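Local atomic coordinates of beta-hexosaminidase Amuc_2018 (Akkermansia muciniphila, PDB entry 6JEB), a protein that hydrolyses terminal non-reducing N-acetylglucosamine and N-acetylgalactosamine residues from beta-linked glycans, including terminally unbranched N-glycans and chitobiose. Residues L263-P268 and K280-Q285. Residues are numbered along the deposited sequence; the frame is centred on the assembly and turned at random. Where two conformers were deposited one is given.
Sequences LWEKCP and KDEQEQ. With ZN (zinc ion), chain B.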
ATOM      1  N   LEU A 263      12.321  17.791  19.535  1.00 17.42           N
ATOM      2  CA  LEU A 263      12.509  19.158  19.050  1.00 17.01           C
ATOM      3  C   LEU A 263      11.283  20.032  19.295  1.00 16.80           C
ATOM      4  O   LEU A 263      11.433  21.240  19.515  1.00 18.39           O
ATOM      5  CB  LEU A 263      12.944  19.178  17.580  1.00 17.27           C
ATOM      6  CG  LEU A 263      14.312  18.542  17.305  1.00 18.06           C
ATOM      7  CD1 LEU A 263      14.766  18.801  15.865  1.00 18.32           C
ATOM      8  CD2 LEU A 263      15.360  19.038  18.298  1.00 19.41           C
ATOM      9  N   TRP A 264      10.073  19.457  19.252  1.00 16.19           N
ATOM     10  CA  TRP A 264       8.894  20.202  19.690  1.00 16.10           C
ATOM     11  C   TRP A 264       9.016  20.604  21.155  1.00 15.66           C
ATOM     12  O   TRP A 264       8.654  21.727  21.532  1.00 18.36           O
ATOM     13  CB  TRP A 264       7.629  19.368  19.498  1.00 15.89           C
ATOM     14  CG  TRP A 264       7.061  19.390  18.112  1.00 15.25           C
ATOM     15  CD1 TRP A 264       7.574  20.032  17.008  1.00 15.34           C
ATOM     16  CD2 TRP A 264       5.845  18.766  17.684  1.00 15.68           C
ATOM     17  NE1 TRP A 264       6.755  19.820  15.921  1.00 15.28           N
ATOM     18  CE2 TRP A 264       5.688  19.050  16.311  1.00 14.76           C
ATOM     19  CE3 TRP A 264       4.874  17.990  18.331  1.00 16.51           C
ATOM     20  CZ2 TRP A 264       4.596  18.588  15.571  1.00 16.03           C
ATOM     21  CZ3 TRP A 264       3.792  17.530  17.598  1.00 16.50           C
ATOM     22  CH2 TRP A 264       3.662  17.826  16.229  1.00 16.17           C
ATOM     23  N   GLU A 265       9.502  19.691  22.001  1.00 17.57           N
ATOM     24  CA  GLU A 265       9.656  20.017  23.416  1.00 19.12           C
ATOM     25  C   GLU A 265      10.583  21.210  23.602  1.00 19.65           C
ATOM     26  O   GLU A 265      10.313  22.086  24.432  1.00 19.97           O
ATOM     27  CB  GLU A 265      10.181  18.808  24.198  1.00 21.37           C
ATOM     28  CG  GLU A 265      10.082  18.968  25.720  1.00 24.43           C
ATOM     29  CD  GLU A 265      11.174  19.853  26.300  1.00 27.63           C
ATOM     30  OE1 GLU A 265      12.309  19.818  25.780  1.00 29.80           O
ATOM     31  OE2 GLU A 265      10.891  20.592  27.269  1.00 29.95           O
ATOM     32  N   LYS A 266      11.670  21.268  22.823  1.00 18.47           N
ATOM     33  CA  LYS A 266      12.686  22.304  22.976  1.00 19.27           C
ATOM     34  C   LYS A 266      12.364  23.589  22.232  1.00 17.18           C
ATOM     35  O   LYS A 266      12.919  24.639  22.576  1.00 19.06           O
ATOM     36  CB  LYS A 266      14.036  21.794  22.463  1.00 20.08           C
ATOM     37  CG  LYS A 266      14.646  20.710  23.317  1.00 24.13           C
ATOM     38  CD  LYS A 266      15.947  20.208  22.733  1.00 28.96           C
ATOM     39  CE  LYS A 266      16.537  19.116  23.618  1.00 36.38           C
ATOM     40  NZ  LYS A 266      17.798  18.556  23.059  1.00 42.00           N
ATOM     41  N   CYS A 267      11.496  23.528  21.229  1.00 15.89           N
ATOM     42  CA  CYS A 267      11.239  24.678  20.369  1.00 15.46           C
ATOM     43  C   CYS A 267      10.713  25.862  21.178  1.00 16.51           C
ATOM     44  O   CYS A 267       9.733  25.714  21.922  1.00 17.15           O
ATOM     45  CB  CYS A 267      10.214  24.294  19.305  1.00 14.83           C
ATOM     46  SG  CYS A 267       9.652  25.695  18.301  1.00 15.55           S
ATOM     47  N   PRO A 268      11.317  27.049  21.053  1.00 16.50           N
ATOM     48  CA  PRO A 268      10.814  28.196  21.822  1.00 17.04           C
ATOM     49  C   PRO A 268       9.419  28.626  21.413  1.00 16.90           C
ATOM     50  O   PRO A 268       8.676  29.154  22.252  1.00 19.08           O
ATOM     51  CB  PRO A 268      11.861  29.293  21.558  1.00 17.77           C
ATOM     52  CG  PRO A 268      12.487  28.896  20.257  1.00 20.59           C
ATOM     53  CD  PRO A 268      12.514  27.390  20.268  1.00 17.92           C
ATOM     54  N   LYS A 280      -0.206  19.606  28.192  1.00 35.08           N
ATOM     55  CA  LYS A 280       0.681  19.065  29.208  1.00 38.89           C
ATOM     56  C   LYS A 280       1.907  18.381  28.627  1.00 34.09           C
ATOM     57  O   LYS A 280       2.917  18.260  29.326  1.00 35.22           O
ATOM     58  CB  LYS A 280      -0.080  18.083  30.111  1.00 47.28           C
ATOM     59  CG  LYS A 280      -1.067  18.734  31.085  1.00 57.43           C
ATOM     60  CD  LYS A 280      -2.309  19.290  30.389  1.00 64.73           C
ATOM     61  CE  LYS A 280      -3.282  19.924  31.370  1.00 69.74           C
ATOM     62  NZ  LYS A 280      -4.329  20.721  30.666  1.00 72.10           N
ATOM     63  N   ASP A 281       1.851  17.945  27.370  1.00 29.97           N
ATOM     64  CA  ASP A 281       2.965  17.225  26.773  1.00 28.30           C
ATOM     65  C   ASP A 281       2.860  17.327  25.257  1.00 26.20           C
ATOM     66  O   ASP A 281       1.944  17.948  24.711  1.00 25.74           O
ATOM     67  CB  ASP A 281       3.017  15.764  27.244  1.00 28.49           C
ATOM     68  CG  ASP A 281       1.742  14.989  26.931  1.00 29.96           C
ATOM     69  OD1 ASP A 281       1.207  15.109  25.808  1.00 28.49           O
ATOM     70  OD2 ASP A 281       1.282  14.222  27.803  1.00 32.64           O
ATOM     71  N   GLU A 282       3.805  16.684  24.580  1.00 22.34           N
ATOM     72  CA  GLU A 282       3.869  16.769  23.132  1.00 20.95           C
ATOM     73  C   GLU A 282       2.937  15.784  22.441  1.00 19.89           C
ATOM     74  O   GLU A 282       2.715  15.918  21.231  1.00 20.21           O
ATOM     75  CB  GLU A 282       5.314  16.603  22.652  1.00 20.28           C
ATOM     76  CG  GLU A 282       6.233  17.769  23.014  1.00 20.55           C
ATOM     77  CD  GLU A 282       6.548  17.835  24.503  1.00 22.63           C
ATOM     78  OE1 GLU A 282       6.831  16.778  25.111  1.00 24.73           O
ATOM     79  OE2 GLU A 282       6.488  18.943  25.072  1.00 26.24           O
ATOM     80  N   GLN A 283       2.380  14.804  23.166  1.00 20.91           N
ATOM     81  CA  GLN A 283       1.334  13.979  22.570  1.00 20.11           C
ATOM     82  C   GLN A 283       0.041  14.770  22.413  1.00 19.85           C
ATOM     83  O   GLN A 283      -0.668  14.618  21.413  1.00 19.93           O
ATOM     84  CB  GLN A 283       1.114  12.696  23.375  1.00 19.58           C
ATOM     85  CG  GLN A 283       2.252  11.696  23.273  1.00 21.97           C
ATOM     86  CD  GLN A 283       2.470  11.207  21.851  1.00 22.81           C
ATOM     87  OE1 GLN A 283       1.661  10.451  21.319  1.00 23.64           O
ATOM     88  NE2 GLN A 283       3.562  11.645  21.225  1.00 23.74           N
ATOM     89  N   GLU A 284      -0.285  15.622  23.389  1.00 20.82           N
ATOM     90  CA  GLU A 284      -1.395  16.555  23.204  0.50 23.23           C
ATOM     91  C   GLU A 284      -1.126  17.481  22.028  1.00 21.40           C
ATOM     92  O   GLU A 284      -2.032  17.804  21.253  1.00 21.05           O
ATOM     93  CB  GLU A 284      -1.602  17.390  24.467  0.50 26.89           C
ATOM     94  CG  GLU A 284      -2.464  16.755  25.528  0.50 32.00           C
ATOM     95  CD  GLU A 284      -2.867  17.757  26.589  0.50 37.04           C
ATOM     96  OE1 GLU A 284      -3.781  18.571  26.329  0.50 38.90           O
ATOM     97  OE2 GLU A 284      -2.248  17.748  27.672  0.50 39.00           O
ATOM     98  N   GLN A 285       0.125  17.920  21.878  1.00 20.02           N
ATOM     99  CA  GLN A 285       0.465  18.757  20.737  1.00 17.44           C
ATOM    100  C   GLN A 285       0.292  17.992  19.430  1.00 17.35           C
ATOM    101  O   GLN A 285      -0.214  18.538  18.443  1.00 18.77           O
ATOM    102  CB  GLN A 285       1.897  19.263  20.875  1.00 18.69           C
ATOM    103  CG  GLN A 285       2.236  20.317  19.836  1.00 18.87           C
ATOM    104  CD  GLN A 285       3.641  20.865  19.976  1.00 21.49           C
ATOM    105  OE1 GLN A 285       4.256  20.775  21.040  1.00 24.00           O
ATOM    106  NE2 GLN A 285       4.156  21.439  18.898  1.00 21.73           N
TER
HETATM  107 ZN    ZN B 501       8.177  24.491  16.942  1.00 16.03          ZN
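The carboxamide of Gln285 lies flat over one face of the Trp264 indole, the two planes only 9° apart. NE2 of Gln285 sits over CD2 of Trp264, 3.4 Å away and offset toward the rim of the indole, while CD of Gln285 covers CE3 at 3.5 Å. Because CG of Gln285 is anti to the backbone N (chi1 -171°) and the chain runs on extended, the amide reaches right across to the neighbouring helix. Glutamine suits this place: its flat end stacks on a ring and its carbonyl oxygen still accepts a hydrogen bond, from Arg274. Tryptophan offers a broad face, and its buried NE1 is satisfied by the carbonyl of Val225.

The short helix 262-266 and the start of helix 282-299, bridged by helix 268-277, belong to the zinc-bearing periphery of the family 20 catalytic TIM barrel. Cys267, directly after the first helix, binds zinc through SG at 2.3 Å; Cys206, Cys226 and Cys270 complete a four-cysteine site, with Cys267 and Cys270 spaced as a CxxC pair. Trp264 also packs on Cys206, and both it and Gln285 touch Cys270, so the stack lies against the metal site.

Beside the stack, aliphatic carbon meets a carboxylate. Glu282, bent at chi2 (71°), brings OE2 to 3.7 Å from CG of Glu265. The carboxylates stand nearly perpendicular, and OE2 of Glu265 and OE2 of Glu282 stay 5.2 Å apart; a salt bridge from Arg274 to Glu282 probably eases the like charges.

At the start of the second helix Asp281 is the N-cap: its short side chain lets OD1 accept from N of Glu284 at 2.9 Å.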